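Local coordinates for ribokinase RBSK (Mycobacterium tuberculosis, PDB 3GO7), which probably phosphorylates D-ribose at O-5 with magnesium and ATP, feeding ribose 5-phosphate into nucleotide synthesis and the pentose phosphate pathway, at residues S27-L32 with G110-V115; L51-G56 with A85-A90; G247-G252 with C276-L281. One frame throughout, in Å; residues are numbered along the deposited sequence.

Contact 1 (S27-L32 with G110-V115). With RIB (alpha-D-ribofuranose), chain C.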
loop_
_atom_site.group_PDB
_atom_site.type_symbol
_atom_site.label_atom_id
_atom_site.label_comp_id
_atom_site.label_asym_id
_atom_site.label_seq_id
_atom_site.Cartn_x
_atom_site.Cartn_y
_atom_site.Cartn_z
ATOM N N SER A 27 -9.615 12.986 10.141
ATOM C CA SER A 27 -8.910 11.715 10.145
ATOM C C SER A 27 -7.426 11.890 9.997
ATOM O O SER A 27 -6.962 12.838 9.352
ATOM C CB SER A 27 -9.399 10.861 9.003
ATOM O OG SER A 27 -9.361 11.647 7.840
ATOM N N VAL A 28 -6.688 10.968 10.616
ATOM C CA VAL A 28 -5.236 10.863 10.432
ATOM C C VAL A 28 -4.881 9.417 10.050
ATOM O O VAL A 28 -5.393 8.466 10.653
ATOM C CB VAL A 28 -4.469 11.359 11.698
ATOM C CG1 VAL A 28 -4.916 10.584 12.961
ATOM C CG2 VAL A 28 -2.967 11.276 11.468
ATOM N N ASN A 29 -4.049 9.275 9.009
ATOM C CA ASN A 29 -3.695 7.970 8.396
ATOM C C ASN A 29 -2.198 7.890 8.163
ATOM O O ASN A 29 -1.529 8.921 7.993
ATOM C CB ASN A 29 -4.321 7.823 7.014
ATOM C CG ASN A 29 -5.848 7.926 7.009
ATOM O OD1 ASN A 29 -6.533 7.384 7.881
ATOM N ND2 ASN A 29 -6.387 8.589 5.981
ATOM N N MET A 30 -1.641 6.683 8.128
ATOM C CA MET A 30 -0.290 6.584 7.607
ATOM C C MET A 30 -0.436 6.377 6.088
ATOM O O MET A 30 -1.220 5.532 5.635
ATOM C CB MET A 30 0.477 5.466 8.306
ATOM C CG MET A 30 1.930 5.337 7.887
ATOM S SD MET A 30 2.906 6.756 8.408
ATOM C CE MET A 30 3.144 6.359 10.158
ATOM N N ASP A 31 0.267 7.184 5.308
ATOM C CA ASP A 31 0.215 7.075 3.866
ATOM C C ASP A 31 1.332 6.189 3.301
ATOM O O ASP A 31 2.506 6.359 3.660
ATOM C CB ASP A 31 0.319 8.467 3.228
ATOM C CG ASP A 31 -0.932 9.314 3.436
ATOM O OD1 ASP A 31 -1.964 8.772 3.879
ATOM O OD2 ASP A 31 -0.879 10.534 3.154
ATOM N N LEU A 32 0.954 5.265 2.413
ATOM C CA LEU A 32 1.885 4.559 1.549
ATOM C C LEU A 32 1.731 5.145 0.146
ATOM O O LEU A 32 0.671 4.987 -0.503
ATOM C CB LEU A 32 1.586 3.064 1.543
ATOM C CG LEU A 32 1.595 2.299 2.883
ATOM C CD1 LEU A 32 1.353 0.807 2.669
ATOM C CD2 LEU A 32 2.887 2.478 3.623
ATOM N N GLY A 110 -5.504 4.521 10.835
ATOM C CA GLY A 110 -5.906 4.485 9.429
ATOM C C GLY A 110 -4.746 4.234 8.490
ATOM O O GLY A 110 -3.620 4.572 8.813
ATOM N N THR A 111 -5.018 3.621 7.332
ATOM C CA THR A 111 -4.022 3.421 6.303
ATOM C C THR A 111 -4.555 3.974 5.004
ATOM O O THR A 111 -5.735 3.810 4.732
ATOM C CB THR A 111 -3.725 1.938 6.103
ATOM O OG1 THR A 111 -3.440 1.339 7.365
ATOM C CG2 THR A 111 -2.525 1.739 5.162
ATOM N N ALA A 112 -3.693 4.611 4.205
ATOM C CA ALA A 112 -4.056 5.066 2.883
ATOM C C ALA A 112 -3.024 4.653 1.857
ATOM O O ALA A 112 -1.806 4.660 2.126
ATOM C CB ALA A 112 -4.233 6.570 2.841
ATOM N N ILE A 113 -3.516 4.330 0.664
ATOM C CA ILE A 113 -2.669 4.060 -0.450
ATOM C C ILE A 113 -2.894 5.193 -1.409
ATOM O O ILE A 113 -4.017 5.401 -1.885
ATOM C CB ILE A 113 -3.042 2.696 -1.127
ATOM C CG1 ILE A 113 -3.182 1.574 -0.080
ATOM C CG2 ILE A 113 -2.073 2.353 -2.205
ATOM C CD1 ILE A 113 -2.009 1.406 0.822
ATOM N N ILE A 114 -1.830 5.951 -1.656
ATOM C CA ILE A 114 -1.817 6.928 -2.715
ATOM C C ILE A 114 -0.996 6.387 -3.891
ATOM O O ILE A 114 0.117 5.855 -3.718
ATOM C CB ILE A 114 -1.244 8.291 -2.267
ATOM C CG1 ILE A 114 -1.969 8.817 -1.038
ATOM C CG2 ILE A 114 -1.494 9.328 -3.342
ATOM C CD1 ILE A 114 -1.445 8.321 0.202
ATOM N N VAL A 115 -1.550 6.518 -5.086
ATOM C CA VAL A 115 -0.847 6.118 -6.277
ATOM C C VAL A 115 -0.719 7.359 -7.163
ATOM O O VAL A 115 -1.720 8.038 -7.476
ATOM C CB VAL A 115 -1.581 4.966 -6.996
ATOM C CG1 VAL A 115 -0.783 4.477 -8.188
ATOM C CG2 VAL A 115 -1.837 3.817 -6.016
HETATM O O5 RIB C . -6.030 13.901 0.541
HETATM C C5 RIB C . -4.983 12.912 0.640
HETATM C C4 RIB C . -5.198 12.128 1.951
HETATM O O4 RIB C . -6.352 11.297 1.859
HETATM C C3 RIB C . -4.078 11.179 2.330
HETATM O O3 RIB C . -3.202 11.807 3.264
HETATM C C2 RIB C . -4.778 9.942 2.907
HETATM O O2 RIB C . -4.447 9.618 4.265
HETATM C C1 RIB C . -6.262 10.174 2.731
HETATM O O1 RIB C . -6.910 10.482 3.963
HETATM O O HOH W 1 -5.596 6.670 12.807
#
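The ribose-binding lid sheet of this PfkB-family kinase is built round the parallel pair 29-32 and 110-115, with Met-30 bonded to both Gly-110 and Ala-112. Met-30 N reaches Gly-110 O at 3.0 Å, coming from above the carbonyl plane, and Ala-112 N returns to Met-30 O. Next along, Leu-32 N meets Ala-112 O at 2.8 Å in an almost straight bond (178° at the hydrogen), and Ile-114 N takes Leu-32 O. Before the ladder begins, a water links Val-28 O to Gly-110 N.

Asn-29, Asp-31 and Ala-112 share the sugar-facing side. Asp-31 grips the ribose with both carboxylate oxygens: O2 donates to OD1 and O3 to OD2, each at 2.7 Å. Its CG, beside the backbone N and anti to the carbonyl carbon (chi1 -71°), stands the carboxylate up to the sugar. Asn-29 ND2 donates to the same O2 at 2.8 Å and also bonds Glu-152, while Asn-29 OD1 lies 3.3 Å from Gly-110 CA, against the bare backbone of the glycine. Ala-112 CB fits beneath O2, and Ile-114 CD1 comes within 3.4 Å of Asp-31 CG.

On the reverse side Leu-32 CD1 touches Ile-113 CD1 at 3.9 Å, and Leu-32 also packs on Leu-32 of the second subunit. One face for the sugar, the other largely for the second subunit: this is the dimeric lid of the ribokinase fold.

Contact 2 (L51-G56 with A85-A90); sequences LTRTPG and AAQLRA. With RIB (alpha-D-ribofuranose), chain C.
Arg-53 and Pro-55, on edge strand 50-56 of the lid sheet, meet Gln-87 and Leu-88 on helix 83-94, so the contact joins the lid of the ribokinase fold to a helix beside it. The strand and helix segments run at 58° to each other, their axes 8.2 Å apart at closest approach.

The apolar part lies at the sugar end of the strand. Pro-55 directs its CB toward the helix, where it meets Leu-88 CD2 at 3.6 Å; the same methyl lies 4.2 Å from Gly-56 N. Leu-88 also covers Val-28 and Phe-79, so it touches both the start of the lid and strand 72-80 of the large sheet. Gly-56 itself passes close to the ribose, its CA 3.7 Å from RIB O3, so that bare backbone lies by the sugar.

The polar part is a single side-chain bond. Arg-53 points CG anti to its N (chi1 -178°) and stays extended as far as NE, while Gln-87 stretches out from the helix to meet it, the guanidinium and amide planes 50° apart. Arg-53 also packs on Pro-83 of the second subunit. Its NH1 donates in the carbonyl plane to a lone pair of Gln-87 OE1, at 2.6 Å.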
loop_
_atom_site.group_PDB
_atom_site.type_symbol
_atom_site.label_atom_id
_atom_site.label_comp_id
_atom_site.label_asym_id
_atom_site.label_seq_id
_atom_site.Cartn_x
_atom_site.Cartn_y
_atom_site.Cartn_z
ATOM N N LEU A 51 8.298 3.790 -3.290
ATOM C CA LEU A 51 7.315 3.692 -2.243
ATOM C C LEU A 51 7.755 4.550 -1.085
ATOM O O LEU A 51 8.884 4.422 -0.634
ATOM C CB LEU A 51 7.207 2.256 -1.765
ATOM C CG LEU A 51 6.450 2.107 -0.449
ATOM C CD1 LEU A 51 4.986 2.423 -0.649
ATOM C CD2 LEU A 51 6.631 0.748 0.184
ATOM N N THR A 52 6.873 5.410 -0.585
ATOM C CA THR A 52 7.171 6.139 0.646
ATOM C C THR A 52 6.111 5.881 1.697
ATOM O O THR A 52 4.978 5.524 1.389
ATOM C CB THR A 52 7.316 7.690 0.433
ATOM O OG1 THR A 52 6.077 8.253 -0.047
ATOM C CG2 THR A 52 8.452 8.007 -0.546
ATOM N N ARG A 53 6.480 6.085 2.946
ATOM C CA ARG A 53 5.592 5.841 4.051
ATOM C C ARG A 53 5.688 7.110 4.880
ATOM O O ARG A 53 6.734 7.372 5.472
ATOM C CB ARG A 53 6.071 4.624 4.830
ATOM C CG ARG A 53 5.201 4.218 5.986
ATOM C CD ARG A 53 5.887 3.182 6.825
ATOM N NE ARG A 53 5.113 2.894 8.022
ATOM C CZ ARG A 53 5.364 3.447 9.205
ATOM N NH1 ARG A 53 6.361 4.329 9.307
ATOM N NH2 ARG A 53 4.626 3.142 10.276
ATOM N N THR A 54 4.606 7.904 4.895
ATOM C CA THR A 54 4.615 9.229 5.488
ATOM C C THR A 54 3.269 9.442 6.173
ATOM O O THR A 54 2.246 8.908 5.740
ATOM C CB THR A 54 4.815 10.362 4.414
ATOM O OG1 THR A 54 3.777 10.297 3.413
ATOM C CG2 THR A 54 6.206 10.285 3.723
ATOM N N PRO A 55 3.263 10.198 7.273
ATOM C CA PRO A 55 1.990 10.592 7.907
ATOM C C PRO A 55 1.071 11.459 7.058
ATOM O O PRO A 55 1.505 12.395 6.353
ATOM C CB PRO A 55 2.444 11.360 9.134
ATOM C CG PRO A 55 3.860 10.764 9.413
ATOM C CD PRO A 55 4.436 10.634 8.047
ATOM N N GLY A 56 -0.218 11.169 7.157
ATOM C CA GLY A 56 -1.196 11.922 6.405
ATOM C C GLY A 56 -2.580 11.800 6.972
ATOM O O GLY A 56 -2.747 11.769 8.192
ATOM N N ALA A 85 0.842 5.137 15.470
ATOM C CA ALA A 85 0.225 6.303 16.142
ATOM C C ALA A 85 1.230 7.383 16.573
ATOM O O ALA A 85 1.034 8.567 16.313
ATOM C CB ALA A 85 -0.595 5.866 17.329
ATOM N N ALA A 86 2.306 6.939 17.221
ATOM C CA ALA A 86 3.408 7.789 17.653
ATOM C C ALA A 86 4.020 8.595 16.505
ATOM O O ALA A 86 4.366 9.742 16.677
ATOM C CB ALA A 86 4.494 6.935 18.382
ATOM N N GLN A 87 4.164 7.999 15.339
ATOM C CA GLN A 87 4.731 8.720 14.211
ATOM C C GLN A 87 3.750 9.796 13.715
ATOM O O GLN A 87 4.156 10.925 13.387
ATOM C CB GLN A 87 5.083 7.737 13.098
ATOM C CG GLN A 87 6.253 8.147 12.219
ATOM C CD GLN A 87 6.536 7.139 11.098
ATOM O OE1 GLN A 87 6.512 5.917 11.321
ATOM N NE2 GLN A 87 6.784 7.646 9.893
ATOM N N LEU A 88 2.458 9.447 13.699
ATOM C CA LEU A 88 1.394 10.383 13.316
ATOM C C LEU A 88 1.247 11.564 14.268
ATOM O O LEU A 88 1.273 12.698 13.792
ATOM C CB LEU A 88 0.045 9.679 13.120
ATOM C CG LEU A 88 0.091 8.513 12.127
ATOM C CD1 LEU A 88 -1.134 7.664 12.286
ATOM C CD2 LEU A 88 0.237 9.023 10.702
ATOM N N ARG A 89 1.080 11.300 15.575
ATOM C CA ARG A 89 1.102 12.334 16.622
ATOM C C ARG A 89 2.296 13.288 16.489
ATOM O O ARG A 89 2.133 14.517 16.520
ATOM C CB ARG A 89 1.177 11.690 17.998
ATOM C CG ARG A 89 -0.090 11.094 18.505
ATOM C CD ARG A 89 0.105 10.545 19.911
ATOM N NE ARG A 89 -0.665 9.323 20.135
ATOM C CZ ARG A 89 -1.911 9.327 20.578
ATOM N NH1 ARG A 89 -2.500 10.479 20.853
ATOM N NH2 ARG A 89 -2.565 8.188 20.750
ATOM N N ALA A 90 3.491 12.711 16.326
ATOM C CA ALA A 90 4.729 13.459 16.249
ATOM C C ALA A 90 4.747 14.410 15.054
ATOM O O ALA A 90 5.303 15.517 15.134
ATOM C CB ALA A 90 5.918 12.506 16.185
HETATM O O5 RIB C . -6.030 13.901 0.541
HETATM C C5 RIB C . -4.983 12.912 0.640
HETATM C C4 RIB C . -5.198 12.128 1.951
HETATM O O4 RIB C . -6.352 11.297 1.859
HETATM C C3 RIB C . -4.078 11.179 2.330
HETATM O O3 RIB C . -3.202 11.807 3.264
HETATM C C2 RIB C . -4.778 9.942 2.907
HETATM O O2 RIB C . -4.447 9.618 4.265
HETATM C C1 RIB C . -6.262 10.174 2.731
HETATM O O1 RIB C . -6.910 10.482 3.963
#

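Contact 3 (G247-G252 with C276-L281). With RIB (alpha-D-ribofuranose), chain C.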
loop_
_atom_site.group_PDB
_atom_site.type_symbol
_atom_site.label_atom_id
_atom_site.label_comp_id
_atom_site.label_asym_id
_atom_site.label_seq_id
_atom_site.Cartn_x
_atom_site.Cartn_y
_atom_site.Cartn_z
ATOM N N GLY A 247 -5.422 19.218 -2.501
ATOM C CA GLY A 247 -6.760 19.578 -2.047
ATOM C C GLY A 247 -6.805 19.869 -0.551
ATOM O O GLY A 247 -7.400 20.882 -0.124
ATOM N N ASP A 248 -6.180 18.999 0.257
ATOM C CA ASP A 248 -6.141 19.196 1.715
ATOM C C ASP A 248 -5.462 20.512 2.072
ATOM O O ASP A 248 -5.834 21.159 3.055
ATOM C CB ASP A 248 -5.411 18.053 2.401
ATOM C CG ASP A 248 -6.151 16.749 2.288
ATOM O OD1 ASP A 248 -7.406 16.772 2.291
ATOM O OD2 ASP A 248 -5.489 15.690 2.194
ATOM N N VAL A 249 -4.473 20.894 1.259
ATOM C CA VAL A 249 -3.818 22.186 1.408
ATOM C C VAL A 249 -4.818 23.293 1.118
ATOM O O VAL A 249 -5.013 24.163 1.955
ATOM C CB VAL A 249 -2.511 22.330 0.547
ATOM C CG1 VAL A 249 -1.987 23.764 0.585
ATOM C CG2 VAL A 249 -1.417 21.338 1.027
ATOM N N PHE A 250 -5.459 23.262 -0.050
ATOM C CA PHE A 250 -6.552 24.209 -0.347
ATOM C C PHE A 250 -7.517 24.372 0.841
ATOM O O PHE A 250 -7.750 25.472 1.307
ATOM C CB PHE A 250 -7.330 23.752 -1.573
ATOM C CG PHE A 250 -8.374 24.726 -2.020
ATOM C CD1 PHE A 250 -8.136 25.556 -3.116
ATOM C CD2 PHE A 250 -9.595 24.821 -1.354
ATOM C CE1 PHE A 250 -9.086 26.452 -3.554
ATOM C CE2 PHE A 250 -10.551 25.726 -1.787
ATOM C CZ PHE A 250 -10.287 26.549 -2.905
ATOM N N ALA A 251 -8.049 23.256 1.326
ATOM C CA ALA A 251 -8.990 23.246 2.433
ATOM C C ALA A 251 -8.463 23.925 3.699
ATOM O O ALA A 251 -9.157 24.768 4.295
ATOM C CB ALA A 251 -9.405 21.841 2.737
ATOM N N GLY A 252 -7.247 23.562 4.112
ATOM C CA GLY A 252 -6.669 24.095 5.362
ATOM C C GLY A 252 -6.381 25.581 5.225
ATOM O O GLY A 252 -6.673 26.386 6.122
ATOM N N CYS A 276 -6.311 28.818 -3.509
ATOM C CA CYS A 276 -5.859 28.451 -4.873
ATOM C C CYS A 276 -4.349 28.554 -5.047
ATOM O O CYS A 276 -3.724 27.662 -5.622
ATOM C CB CYS A 276 -6.548 29.291 -5.954
ATOM S SG CYS A 276 -8.276 28.834 -6.240
ATOM N N ALA A 277 -3.767 29.646 -4.559
ATOM C CA ALA A 277 -2.328 29.831 -4.660
ATOM C C ALA A 277 -1.624 28.702 -3.906
ATOM O O ALA A 277 -0.730 28.044 -4.462
ATOM C CB ALA A 277 -1.900 31.210 -4.121
ATOM N N ALA A 278 -2.055 28.470 -2.662
ATOM C CA ALA A 278 -1.485 27.423 -1.826
ATOM C C ALA A 278 -1.587 26.056 -2.501
ATOM O O ALA A 278 -0.578 25.347 -2.652
ATOM C CB ALA A 278 -2.150 27.407 -0.441
ATOM N N GLY A 279 -2.800 25.714 -2.937
ATOM C CA GLY A 279 -3.064 24.440 -3.582
ATOM C C GLY A 279 -2.148 24.197 -4.752
ATOM O O GLY A 279 -1.659 23.089 -4.951
ATOM N N ALA A 280 -1.895 25.241 -5.521
ATOM C CA ALA A 280 -1.071 25.107 -6.696
ATOM C C ALA A 280 0.399 24.933 -6.267
ATOM O O ALA A 280 1.159 24.166 -6.887
ATOM C CB ALA A 280 -1.264 26.316 -7.620
ATOM N N LEU A 281 0.797 25.612 -5.193
ATOM C CA LEU A 281 2.140 25.426 -4.684
ATOM C C LEU A 281 2.325 23.986 -4.268
ATOM O O LEU A 281 3.349 23.394 -4.573
ATOM C CB LEU A 281 2.450 26.375 -3.525
ATOM C CG LEU A 281 2.629 27.850 -3.911
ATOM C CD1 LEU A 281 2.677 28.728 -2.681
ATOM C CD2 LEU A 281 3.890 28.026 -4.738
HETATM O O5 RIB C . -6.030 13.901 0.541
HETATM C C5 RIB C . -4.983 12.912 0.640
HETATM C C4 RIB C . -5.198 12.128 1.951
HETATM O O4 RIB C . -6.352 11.297 1.859
HETATM C C3 RIB C . -4.078 11.179 2.330
HETATM O O3 RIB C . -3.202 11.807 3.264
HETATM C C2 RIB C . -4.778 9.942 2.907
HETATM O O2 RIB C . -4.447 9.618 4.265
HETATM C C1 RIB C . -6.262 10.174 2.731
HETATM O O1 RIB C . -6.910 10.482 3.963
#
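Helix 246-255 carries the probable catalytic base of the PfkB active site, Asp-248, and here Val-249 and Phe-250, just after that aspartate, pack against Ala-278, Gly-279 and Cys-276 of helix 265-282. The two helical segments run nearly antiparallel, at 154°, with axes only 7.8 Å apart. Small residues allow this approach: the CA atoms of Phe-250 and Gly-279 are 4.8 Å apart, the closest CA pair.

No hydrogen bond crosses the contact. Val-249 CG1, anti to the backbone N (chi1 172°), extends toward the second helix and meets Ala-278 CB at 3.8 Å. Phe-250 reaches along the partner helix to Cys-276, where CE1 lies 3.7 Å from SG. The sulfur sits at the ring edge, 5.1 Å from the centroid and 86° off the normal, a sulfur-aromatic contact in the ring plane. Cys-276 and Gly-247 are ADP-binding residues, so this end of the helix pair borders the nucleotide site.

Asp-248 faces the sugar instead. Its OD2 accepts a very short bond from RIB O5, 2.5 Å, at the hydroxyl that is probably phosphorylated, and it is also bonded by Asn-61 ND2; Gln-62 holds OD1.

Helix 58-68 thus lies beside the Asp-248 side of helix 246-255, whereas helix 295-303 packs on helix 265-282 through Ile-298 against Ala-278.

How the contacts relate
From the N terminus, the chain enters strand 29-35, which later pairs with strand 110-116 to close contact 1, a loop of 77 residues. Contact 2 forms entirely within that loop: strand 50-56 returns beside strand 29-35, and helix 83-94 comes back to it after 28 residues. The two touch directly, through backbone hydrogen bonds Asp-31 N to Thr-54 O and Asn-29 O to Gly-56 N, so one lid sheet runs through both, and both reach the second subunit. Contact 3 follows in series, joining helices 246-255 and 265-282. Its centre is about 19 Å from that of contact 1 and they do not touch; the ribose lies between them, touched by both.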